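Local structure of LBCATS-a (Synthetic construct, 5EY5) at residues N104-R108 / Y109-R113; I208-G211 / F212-T216; S234-V237 / K238-E242. The protein probably cleaves indole-3-glycerol phosphate to indole and glyceraldehyde 3-phosphate, serving as the alpha subunit of a tryptophan synthase. All blocks are in the same frame, centred on the assembly; numbering follows the deposited sequence.

Contact 1 (N104-R108 / Y109-R113); sequences NPIFR and YGIER
Tyr109 and Gly110 hydrogen-bond back to Pro105 and Ile106 in a local contact round the sharp junction between helix 103-109 and helix 111-121, in the connection that follows barrel strand 97-100. Two backbone bonds close the first helix: Tyr109 N to Pro105 O at 3.1 Å and Gly110 N to Ile106 O at 3.0 Å, the second approaching almost in line with the carbonyl. Gly110 then leaves the helical region with a positive phi of 117° and takes the N-cap position of the next helix. Glycine suits this place, since a side chain would jam against the preceding carbonyl oxygen and crowd Arg113.

On one side of the turn, branched and aromatic side chains pack together. Ile111 CD1 lies 4.2 Å from Phe107 CD1, and Ile111 CG1 is 4.4 Å from Ile106 CG2. Ile106 is buried and also meets Phe114, while Ile111 reaches Leu139 of helix 137-146. On the other, Arg113 turns back along an extended chain and gives NH1 to Tyr109 O at 2.8 Å, with that oxygen close to the guanidinium plane. The same NH1 sits 3.4 Å above the Tyr109 ring plane, over its centre, so one nitrogen serves both the carbonyl and the ring. Tyr109 is steadied further by its hydroxyl, bonded to Asp79.

Asn104, Phe107 and Arg108 meet a chain of another protein, probably the beta subunit. This is a helix-glycine-helix junction, with the glycine at the N-cap of the second helix, after the third strand of a TIM barrel and at a subunit interface.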
ATOM      1  N   ASN A 104      17.071 -34.263   8.359  1.00 27.57           N
ATOM      2  CA  ASN A 104      16.295 -33.918   9.542  1.00 27.20           C
ATOM      3  C   ASN A 104      15.517 -35.084  10.138  1.00 26.97           C
ATOM      4  O   ASN A 104      15.344 -35.094  11.369  1.00 30.37           O
ATOM      5  CB  ASN A 104      15.333 -32.762   9.272  1.00 28.02           C
ATOM      6  CG  ASN A 104      14.869 -32.146  10.551  1.00 27.72           C
ATOM      7  OD1 ASN A 104      15.685 -31.658  11.313  1.00 34.19           O
ATOM      8  ND2 ASN A 104      13.568 -32.188  10.824  1.00 35.42           N
ATOM      9  N   PRO A 105      14.962 -36.033   9.375  1.00 27.81           N
ATOM     10  CA  PRO A 105      14.366 -37.203  10.050  1.00 32.45           C
ATOM     11  C   PRO A 105      15.388 -37.998  10.844  1.00 34.58           C
ATOM     12  O   PRO A 105      15.084 -38.484  11.938  1.00 37.56           O
ATOM     13  CB  PRO A 105      13.777 -38.018   8.885  1.00 29.16           C
ATOM     14  CG  PRO A 105      13.404 -36.980   7.901  1.00 33.53           C
ATOM     15  CD  PRO A 105      14.549 -35.959   7.964  1.00 31.62           C
ATOM     16  N   ILE A 106      16.598 -38.140  10.303  1.00 30.28           N
ATOM     17  CA  ILE A 106      17.709 -38.783  11.018  1.00 33.07           C
ATOM     18  C   ILE A 106      18.075 -37.986  12.262  1.00 37.02           C
ATOM     19  O   ILE A 106      18.127 -38.510  13.382  1.00 32.88           O
ATOM     20  CB  ILE A 106      18.933 -38.903  10.096  1.00 36.07           C
ATOM     21  CG1 ILE A 106      18.729 -39.989   9.049  1.00 34.14           C
ATOM     22  CG2 ILE A 106      20.206 -39.165  10.907  1.00 47.69           C
ATOM     23  CD1 ILE A 106      19.936 -40.096   8.157  1.00 37.58           C
ATOM     24  N   PHE A 107      18.458 -36.732  12.064  1.00 28.13           N
ATOM     25  CA  PHE A 107      18.459 -35.814  13.187  1.00 32.14           C
ATOM     26  C   PHE A 107      17.027 -35.886  13.713  1.00 40.17           C
ATOM     27  O   PHE A 107      16.142 -36.357  13.012  1.00 58.52           O
ATOM     28  CB  PHE A 107      18.894 -34.427  12.710  1.00 32.86           C
ATOM     29  CG  PHE A 107      19.471 -33.550  13.784  1.00 33.72           C
ATOM     30  CD1 PHE A 107      20.844 -33.465  13.961  1.00 38.05           C
ATOM     31  CD2 PHE A 107      18.649 -32.814  14.599  1.00 34.43           C
ATOM     32  CE1 PHE A 107      21.375 -32.656  14.932  1.00 42.54           C
ATOM     33  CE2 PHE A 107      19.171 -32.006  15.571  1.00 41.46           C
ATOM     34  CZ  PHE A 107      20.539 -31.926  15.744  1.00 47.45           C
ATOM     35  N   ARG A 108      16.805 -35.577  14.965  1.00 43.80           N
ATOM     36  CA  ARG A 108      15.434 -35.761  15.450  1.00 48.74           C
ATOM     37  C   ARG A 108      15.207 -37.192  15.913  1.00 37.39           C
ATOM     38  O   ARG A 108      14.894 -37.404  17.083  1.00 43.58           O
ATOM     39  CB  ARG A 108      14.372 -35.422  14.383  1.00 41.17           C
ATOM     40  CG  ARG A 108      12.943 -35.307  14.952  1.00 37.80           C
ATOM     41  CD  ARG A 108      12.960 -34.287  16.050  1.00 36.35           C
ATOM     42  NE  ARG A 108      11.718 -34.234  16.826  1.00 48.90           N
ATOM     43  CZ  ARG A 108      11.495 -34.919  17.947  1.00 52.58           C
ATOM     44  NH1 ARG A 108      12.415 -35.745  18.429  1.00 53.74           N
ATOM     45  NH2 ARG A 108      10.339 -34.789  18.582  1.00 53.81           N
ATOM     46  N   TYR A 109      15.335 -38.179  15.007  1.00 37.62           N
ATOM     47  CA  TYR A 109      15.346 -39.566  15.463  1.00 37.51           C
ATOM     48  C   TYR A 109      16.444 -39.766  16.491  1.00 42.74           C
ATOM     49  O   TYR A 109      16.227 -40.397  17.532  1.00 40.67           O
ATOM     50  CB  TYR A 109      15.544 -40.547  14.297  1.00 40.53           C
ATOM     51  CG  TYR A 109      15.228 -42.000  14.667  1.00 44.19           C
ATOM     52  CD1 TYR A 109      13.969 -42.545  14.409  1.00 46.60           C
ATOM     53  CD2 TYR A 109      16.177 -42.815  15.280  1.00 42.03           C
ATOM     54  CE1 TYR A 109      13.659 -43.863  14.733  1.00 38.85           C
ATOM     55  CE2 TYR A 109      15.878 -44.142  15.608  1.00 39.22           C
ATOM     56  CZ  TYR A 109      14.616 -44.658  15.328  1.00 38.98           C
ATOM     57  OH  TYR A 109      14.289 -45.955  15.673  1.00 41.07           O
ATOM     58  N   GLY A 110      17.618 -39.194  16.229  1.00 38.79           N
ATOM     59  CA  GLY A 110      18.777 -39.351  17.082  1.00 40.22           C
ATOM     60  C   GLY A 110      19.818 -40.055  16.242  1.00 42.70           C
ATOM     61  O   GLY A 110      19.568 -41.168  15.779  1.00 36.50           O
ATOM     62  N   ILE A 111      20.965 -39.412  16.010  1.00 42.39           N
ATOM     63  CA  ILE A 111      21.898 -39.894  14.989  1.00 43.20           C
ATOM     64  C   ILE A 111      22.387 -41.298  15.330  1.00 40.67           C
ATOM     65  O   ILE A 111      22.257 -42.239  14.533  1.00 34.61           O
ATOM     66  CB  ILE A 111      23.078 -38.918  14.839  1.00 48.40           C
ATOM     67  CG1 ILE A 111      22.605 -37.598  14.226  1.00 54.57           C
ATOM     68  CG2 ILE A 111      24.163 -39.528  14.003  1.00 40.29           C
ATOM     69  CD1 ILE A 111      23.690 -36.543  14.175  1.00 64.02           C
ATOM     70  N   GLU A 112      22.978 -41.452  16.514  1.00 41.02           N
ATOM     71  CA  GLU A 112      23.501 -42.756  16.904  1.00 48.03           C
ATOM     72  C   GLU A 112      22.368 -43.758  17.076  1.00 47.86           C
ATOM     73  O   GLU A 112      22.491 -44.924  16.681  1.00 41.55           O
ATOM     74  CB  GLU A 112      24.324 -42.626  18.186  1.00 60.72           C
ATOM     75  CG  GLU A 112      23.652 -41.797  19.274  1.00 77.99           C
ATOM     76  CD  GLU A 112      23.012 -42.651  20.357  1.00 95.83           C
ATOM     77  OE1 GLU A 112      22.331 -42.086  21.241  1.00 97.43           O
ATOM     78  OE2 GLU A 112      23.192 -43.888  20.328  1.00104.12           O
ATOM     79  N   ARG A 113      21.243 -43.312  17.635  1.00 48.55           N
ATOM     80  CA  ARG A 113      20.098 -44.199  17.772  1.00 50.78           C
ATOM     81  C   ARG A 113      19.607 -44.679  16.415  1.00 45.71           C
ATOM     82  O   ARG A 113      19.102 -45.806  16.292  1.00 43.50           O
ATOM     83  CB  ARG A 113      18.988 -43.481  18.537  1.00 49.75           C
ATOM     84  CG  ARG A 113      17.672 -44.196  18.533  1.00 53.22           C
ATOM     85  CD  ARG A 113      16.634 -43.416  19.325  1.00 53.86           C
ATOM     86  NE  ARG A 113      15.334 -44.060  19.230  1.00 53.73           N
ATOM     87  CZ  ARG A 113      14.259 -43.508  18.686  1.00 55.62           C
ATOM     88  NH1 ARG A 113      14.311 -42.278  18.194  1.00 54.30           N
ATOM     89  NH2 ARG A 113      13.125 -44.191  18.635  1.00 61.15           N
TER

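Contact 2 (I208-G211 / F212-T216); sequences IAVG and FGIST. With G3P (sn-glycerol-3-phosphate), chain E.
Ile214 folds back over Val210 and Gly211 where barrel strand 208-211 runs out into the loop before helix 217-224, the seventh strand-to-helix loop of a TIM barrel and part of its phosphate-binding site.

The apolar part of this contact rests on the end of one side chain. Ile214 CD1 approaches Val210 O to 3.3 Å and Gly211 CA to 3.7 Å, with Val210 CG1 a little farther off at 4.4 Å. The CG1 branch of Ile214 lies beside its own backbone N (chi1 -46°), from where CD1 extends toward the strand. The methyl thus lies against the main chain of Gly211. A branched aliphatic residue suits the place, because Ile214 also packs on Ala220 and Val223 of helix 217-224 and on Val230, tying the loop into the layer between barrel and helices.

The aromatic part faces the other way. The Phe212 ring leads away from the strand to meet Tyr175 and Val177 of the neighbouring strand, together with Thr183 and Arg186, and so forms a wall of the sn-glycerol-3-phosphate pocket. Its backbone carbonyl is held by the Ser178 hydroxyl, which fixes the peptide as the chain turns away from the barrel. Farther along, Thr216 is the N-cap of helix 217-224 and its OG1 bonds to Gln219 N.

Polar contact with the ligand comes from the main chain. Gly213 has a positive phi of 95°, where a side chain would collide with the preceding carbonyl oxygen, and this turn presents its amide to the phosphate: Gly213 N donates to G3P O2P at 2.8 Å along a nearly straight path of 164°.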
ATOM      1  N   ILE A 208      31.410 -47.541  -8.386  1.00 34.53           N
ATOM      2  CA  ILE A 208      30.698 -46.327  -8.762  1.00 33.58           C
ATOM      3  C   ILE A 208      29.387 -46.719  -9.434  1.00 37.64           C
ATOM      4  O   ILE A 208      29.382 -47.500 -10.393  1.00 41.50           O
ATOM      5  CB  ILE A 208      31.545 -45.440  -9.679  1.00 38.92           C
ATOM      6  CG1 ILE A 208      32.931 -45.228  -9.041  1.00 40.65           C
ATOM      7  CG2 ILE A 208      30.807 -44.130  -9.931  1.00 39.61           C
ATOM      8  CD1 ILE A 208      33.944 -44.551  -9.951  1.00 43.93           C
ATOM      9  N   ALA A 209      28.286 -46.187  -8.922  1.00 32.33           N
ATOM     10  CA  ALA A 209      26.966 -46.309  -9.522  1.00 38.24           C
ATOM     11  C   ALA A 209      26.492 -44.952 -10.042  1.00 40.24           C
ATOM     12  O   ALA A 209      26.788 -43.907  -9.455  1.00 37.81           O
ATOM     13  CB  ALA A 209      25.967 -46.848  -8.505  1.00 32.59           C
ATOM     14  N   VAL A 210      25.743 -44.972 -11.144  1.00 37.69           N
ATOM     15  CA  VAL A 210      25.249 -43.762 -11.796  1.00 37.95           C
ATOM     16  C   VAL A 210      23.727 -43.708 -11.680  1.00 38.39           C
ATOM     17  O   VAL A 210      23.038 -44.709 -11.930  1.00 37.09           O
ATOM     18  CB  VAL A 210      25.686 -43.710 -13.267  1.00 35.31           C
ATOM     19  CG1 VAL A 210      25.034 -42.533 -13.970  1.00 36.81           C
ATOM     20  CG2 VAL A 210      27.216 -43.640 -13.363  1.00 38.76           C
ATOM     21  N   GLY A 211      23.203 -42.536 -11.305  1.00 34.32           N
ATOM     22  CA  GLY A 211      21.780 -42.325 -11.123  1.00 38.89           C
ATOM     23  C   GLY A 211      21.359 -40.920 -11.519  1.00 51.24           C
ATOM     24  O   GLY A 211      22.189 -40.073 -11.863  1.00 48.44           O
ATOM     25  N   PHE A 212      20.040 -40.680 -11.442  1.00 54.54           N
ATOM     26  CA  PHE A 212      19.368 -39.473 -11.932  1.00 50.23           C
ATOM     27  C   PHE A 212      19.080 -39.570 -13.433  1.00 50.76           C
ATOM     28  O   PHE A 212      20.004 -39.563 -14.259  1.00 47.55           O
ATOM     29  CB  PHE A 212      20.193 -38.205 -11.652  1.00 49.08           C
ATOM     30  CG  PHE A 212      20.067 -37.664 -10.243  1.00 52.23           C
ATOM     31  CD1 PHE A 212      20.437 -38.435  -9.139  1.00 40.23           C
ATOM     32  CD2 PHE A 212      19.622 -36.360 -10.027  1.00 53.61           C
ATOM     33  CE1 PHE A 212      20.353 -37.933  -7.851  1.00 38.40           C
ATOM     34  CE2 PHE A 212      19.528 -35.843  -8.739  1.00 49.78           C
ATOM     35  CZ  PHE A 212      19.896 -36.625  -7.649  1.00 40.43           C
ATOM     36  N   GLY A 213      17.800 -39.680 -13.796  1.00 40.87           N
ATOM     37  CA  GLY A 213      17.376 -39.543 -15.171  1.00 45.30           C
ATOM     38  C   GLY A 213      17.235 -40.830 -15.956  1.00 41.87           C
ATOM     39  O   GLY A 213      16.577 -40.825 -16.998  1.00 46.41           O
ATOM     40  N   ILE A 214      17.816 -41.935 -15.496  1.00 40.51           N
ATOM     41  CA  ILE A 214      17.823 -43.154 -16.306  1.00 47.80           C
ATOM     42  C   ILE A 214      16.409 -43.729 -16.332  1.00 44.01           C
ATOM     43  O   ILE A 214      15.934 -44.265 -15.331  1.00 43.37           O
ATOM     44  CB  ILE A 214      18.833 -44.173 -15.768  1.00 52.29           C
ATOM     45  CG1 ILE A 214      20.158 -43.473 -15.469  1.00 56.59           C
ATOM     46  CG2 ILE A 214      19.035 -45.299 -16.774  1.00 49.65           C
ATOM     47  CD1 ILE A 214      20.906 -44.075 -14.308  1.00 53.63           C
ATOM     48  N   SER A 215      15.735 -43.645 -17.480  1.00 48.59           N
ATOM     49  CA  SER A 215      14.314 -43.958 -17.541  1.00 55.62           C
ATOM     50  C   SER A 215      13.934 -45.120 -18.457  1.00 60.84           C
ATOM     51  O   SER A 215      12.783 -45.571 -18.398  1.00 66.32           O
ATOM     52  CB  SER A 215      13.520 -42.713 -17.971  1.00 56.93           C
ATOM     53  OG  SER A 215      14.356 -41.784 -18.637  1.00 59.96           O
ATOM     54  N   THR A 216      14.835 -45.615 -19.293  1.00 51.11           N
ATOM     55  CA  THR A 216      14.512 -46.659 -20.254  1.00 55.87           C
ATOM     56  C   THR A 216      15.601 -47.717 -20.261  1.00 59.24           C
ATOM     57  O   THR A 216      16.755 -47.438 -19.912  1.00 57.48           O
ATOM     58  CB  THR A 216      14.361 -46.091 -21.673  1.00 61.14           C
ATOM     59  OG1 THR A 216      15.638 -45.621 -22.124  1.00 60.15           O
ATOM     60  CG2 THR A 216      13.359 -44.941 -21.699  1.00 61.87           C
TER
HETATM   61  O1  G3P E 301      18.574 -42.956  -6.139  1.00 39.15           O
HETATM   62  C1  G3P E 301      17.763 -41.836  -6.330  1.00 43.18           C
HETATM   63  C2  G3P E 301      16.819 -42.047  -7.509  1.00 44.48           C
HETATM   64  O2  G3P E 301      15.803 -41.091  -7.394  1.00 44.20           O
HETATM   65  C3  G3P E 301      17.554 -41.940  -8.861  1.00 35.39           C
HETATM   66  O1P G3P E 301      17.186 -40.790  -9.585  1.00 38.97           O
HETATM   67  O4P G3P E 301      14.647 -40.860  -9.903  1.00 45.39           O
HETATM   68  O2P G3P E 301      16.012 -39.732 -11.685  1.00 36.67           O
HETATM   69  O3P G3P E 301      16.100 -42.162 -11.476  1.00 44.00           O
HETATM   70  P   G3P E 301      15.956 -40.883 -10.686  1.00 42.49           P

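Contact 3 (S234-V237 / K238-E242); sequences SAIV and KRIEE. With G3P (sn-glycerol-3-phosphate), chain E.
A bend at chi2 (123°) swings the long side chain of Arg239 back along the helix to Ala235 O, while chi1 of Ser234 (-80°) sets OG beside its own backbone N, with both of these serine donors turned to the bound phosphate. All this happens within the short helix 234-241.

Arg239 NH1 reaches Ala235 O at 3.0 Å. The oxygen lies at the edge of the guanidinium, close to its plane, whereas the nitrogen stands above the carbonyl plane and misses the lone pairs. Arg239 also makes a cation-pi contact with Phe256. An alanine here is likely to leave Ala235 O without its side-chain donor and the Phe256 ring without its cation. Lys238 curls toward the same turn, its NZ 3.7 Å from Ala235 CB; the small residue leaves room for both basic side chains.

The helix is braced by backbone bonds one turn apart, among them Ile240 N to Ile236 O at 3.2 Å and Glu241 N to Val237 O at 2.9 Å. On the inner side Ile240 CD1 meets Ile236 CG2 at 4.3 Å, and both isoleucines fill the gap between strand 18-24 and helix 249-263. Val237 instead packs on Thr63 and Ala67 of helix 62-73. Glu241, toward the far end, pairs with Arg66 of that helix in a salt bridge.

At the first turn, Ser234 N and Ser234 OG both donate to G3P O4P, at 2.6 and 2.7 Å, with a weak longer bond from N to O3P. The amino end of the helix thus meets the phosphate, where its dipole would probably favour the negative charge: the phosphate-binding helix after the eighth strand of a TIM barrel.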
ATOM      1  N   SER A 234      12.922 -42.738 -10.437  1.00 31.94           N
ATOM      2  CA  SER A 234      11.710 -42.094 -10.936  1.00 39.36           C
ATOM      3  C   SER A 234      10.952 -42.987 -11.911  1.00 37.20           C
ATOM      4  O   SER A 234       9.722 -43.097 -11.835  1.00 39.22           O
ATOM      5  CB  SER A 234      12.060 -40.758 -11.587  1.00 39.96           C
ATOM      6  OG  SER A 234      12.231 -39.771 -10.581  1.00 45.14           O
ATOM      7  N   ALA A 235      11.666 -43.654 -12.818  1.00 36.74           N
ATOM      8  CA  ALA A 235      10.961 -44.441 -13.822  1.00 41.92           C
ATOM      9  C   ALA A 235      10.179 -45.589 -13.190  1.00 40.88           C
ATOM     10  O   ALA A 235       9.125 -45.972 -13.707  1.00 36.90           O
ATOM     11  CB  ALA A 235      11.939 -44.968 -14.865  1.00 30.59           C
ATOM     12  N   ILE A 236      10.680 -46.159 -12.091  1.00 36.11           N
ATOM     13  CA  ILE A 236       9.965 -47.246 -11.429  1.00 31.96           C
ATOM     14  C   ILE A 236       8.805 -46.697 -10.619  1.00 30.18           C
ATOM     15  O   ILE A 236       7.712 -47.279 -10.585  1.00 30.96           O
ATOM     16  CB  ILE A 236      10.922 -48.045 -10.531  1.00 30.51           C
ATOM     17  CG1 ILE A 236      12.004 -48.719 -11.357  1.00 30.33           C
ATOM     18  CG2 ILE A 236      10.113 -49.058  -9.680  1.00 35.96           C
ATOM     19  CD1 ILE A 236      13.100 -49.370 -10.516  1.00 32.57           C
ATOM     20  N   VAL A 237       9.040 -45.567  -9.946  1.00 30.08           N
ATOM     21  CA  VAL A 237       7.991 -44.917  -9.184  1.00 31.71           C
ATOM     22  C   VAL A 237       6.836 -44.498 -10.079  1.00 33.28           C
ATOM     23  O   VAL A 237       5.676 -44.501  -9.644  1.00 34.67           O
ATOM     24  CB  VAL A 237       8.578 -43.712  -8.425  1.00 32.63           C
ATOM     25  CG1 VAL A 237       7.453 -42.881  -7.855  1.00 37.39           C
ATOM     26  CG2 VAL A 237       9.502 -44.194  -7.326  1.00 32.13           C
ATOM     27  N   LYS A 238       7.122 -44.111 -11.326  1.00 41.74           N
ATOM     28  CA  LYS A 238       6.037 -43.802 -12.259  1.00 44.30           C
ATOM     29  C   LYS A 238       5.104 -44.995 -12.414  1.00 43.13           C
ATOM     30  O   LYS A 238       3.870 -44.858 -12.407  1.00 42.10           O
ATOM     31  CB  LYS A 238       6.597 -43.415 -13.628  1.00 51.83           C
ATOM     32  CG  LYS A 238       7.670 -42.353 -13.623  1.00 65.90           C
ATOM     33  CD  LYS A 238       7.613 -41.524 -14.907  1.00 73.37           C
ATOM     34  CE  LYS A 238       8.983 -41.006 -15.312  1.00 74.87           C
ATOM     35  NZ  LYS A 238       9.833 -42.088 -15.894  1.00 74.05           N
ATOM     36  N   ARG A 239       5.676 -46.186 -12.556  1.00 38.21           N
ATOM     37  CA  ARG A 239       4.821 -47.342 -12.773  1.00 41.13           C
ATOM     38  C   ARG A 239       3.992 -47.646 -11.538  1.00 44.76           C
ATOM     39  O   ARG A 239       2.852 -48.110 -11.656  1.00 48.60           O
ATOM     40  CB  ARG A 239       5.663 -48.539 -13.194  1.00 43.34           C
ATOM     41  CG  ARG A 239       5.845 -48.579 -14.689  1.00 39.63           C
ATOM     42  CD  ARG A 239       7.294 -48.572 -15.097  1.00 38.00           C
ATOM     43  NE  ARG A 239       7.392 -48.552 -16.551  1.00 41.01           N
ATOM     44  CZ  ARG A 239       8.005 -47.604 -17.244  1.00 50.24           C
ATOM     45  NH1 ARG A 239       8.611 -46.603 -16.612  1.00 44.80           N
ATOM     46  NH2 ARG A 239       8.034 -47.673 -18.569  1.00 57.70           N
ATOM     47  N   ILE A 240       4.530 -47.364 -10.352  1.00 39.70           N
ATOM     48  CA  ILE A 240       3.735 -47.500  -9.143  1.00 34.97           C
ATOM     49  C   ILE A 240       2.611 -46.482  -9.127  1.00 37.26           C
ATOM     50  O   ILE A 240       1.460 -46.807  -8.805  1.00 46.52           O
ATOM     51  CB  ILE A 240       4.634 -47.378  -7.903  1.00 34.90           C
ATOM     52  CG1 ILE A 240       5.611 -48.559  -7.878  1.00 35.20           C
ATOM     53  CG2 ILE A 240       3.773 -47.312  -6.644  1.00 35.83           C
ATOM     54  CD1 ILE A 240       6.820 -48.343  -7.006  1.00 40.14           C
ATOM     55  N   GLU A 241       2.913 -45.243  -9.498  1.00 37.78           N
ATOM     56  CA  GLU A 241       1.918 -44.182  -9.418  1.00 40.35           C
ATOM     57  C   GLU A 241       0.798 -44.389 -10.430  1.00 45.63           C
ATOM     58  O   GLU A 241      -0.378 -44.138 -10.127  1.00 47.33           O
ATOM     59  CB  GLU A 241       2.597 -42.831  -9.634  1.00 45.60           C
ATOM     60  CG  GLU A 241       1.674 -41.750 -10.158  1.00 47.91           C
ATOM     61  CD  GLU A 241       2.371 -40.407 -10.284  1.00 47.98           C
ATOM     62  OE1 GLU A 241       1.763 -39.391  -9.877  1.00 49.40           O
ATOM     63  OE2 GLU A 241       3.518 -40.372 -10.786  1.00 48.82           O
ATOM     64  N   GLU A 242       1.154 -44.854 -11.609  1.00 44.80           N
ATOM     65  CA  GLU A 242       0.225 -44.941 -12.716  1.00 57.72           C
ATOM     66  C   GLU A 242      -0.707 -46.143 -12.687  1.00 65.56           C
ATOM     67  O   GLU A 242      -1.485 -46.343 -13.573  1.00 73.11           O
ATOM     68  CB  GLU A 242       0.969 -44.845 -14.031  1.00 55.14           C
ATOM     69  CG  GLU A 242       1.473 -43.445 -14.299  1.00 65.01           C
ATOM     70  CD  GLU A 242       2.367 -43.347 -15.513  1.00 76.58           C
ATOM     71  OE1 GLU A 242       2.593 -44.374 -16.160  1.00 78.66           O
ATOM     72  OE2 GLU A 242       2.852 -42.247 -15.821  1.00 78.78           O
TER
HETATM   73  O1  G3P E 301      18.574 -42.956  -6.139  1.00 39.15           O
HETATM   74  C1  G3P E 301      17.763 -41.836  -6.330  1.00 43.18           C
HETATM   75  C2  G3P E 301      16.819 -42.047  -7.509  1.00 44.48           C
HETATM   76  O2  G3P E 301      15.803 -41.091  -7.394  1.00 44.20           O
HETATM   77  C3  G3P E 301      17.554 -41.940  -8.861  1.00 35.39           C
HETATM   78  O1P G3P E 301      17.186 -40.790  -9.585  1.00 38.97           O
HETATM   79  O4P G3P E 301      14.647 -40.860  -9.903  1.00 45.39           O
HETATM   80  O2P G3P E 301      16.012 -39.732 -11.685  1.00 36.67           O
HETATM   81  O3P G3P E 301      16.100 -42.162 -11.476  1.00 44.00           O
HETATM   82  P   G3P E 301      15.956 -40.883 -10.686  1.00 42.49           P

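How the contacts relate
Contact 1 belongs to the barrel's outer rim, partly buried and beside a chain of another protein; contacts 2 and 3 are buried around the ligand. Contacts 1 and 2 lie on opposite sides of the chain's centre, their own centres 28 Å apart. By contrast, contacts 2 and 3 touch, Ser215 O resting 3.7 Å from Ala235 CB, and lie at the ends of adjacent strands, the seventh and eighth, to grip different oxygens of one phosphate. Their chemistry differs accordingly: glycine in 104-113 breaks a helix, whereas in 208-216 it turns an amide to an anion. Arginine braces a carbonyl one turn back in both 104-113 and 234-242, away from the phosphate.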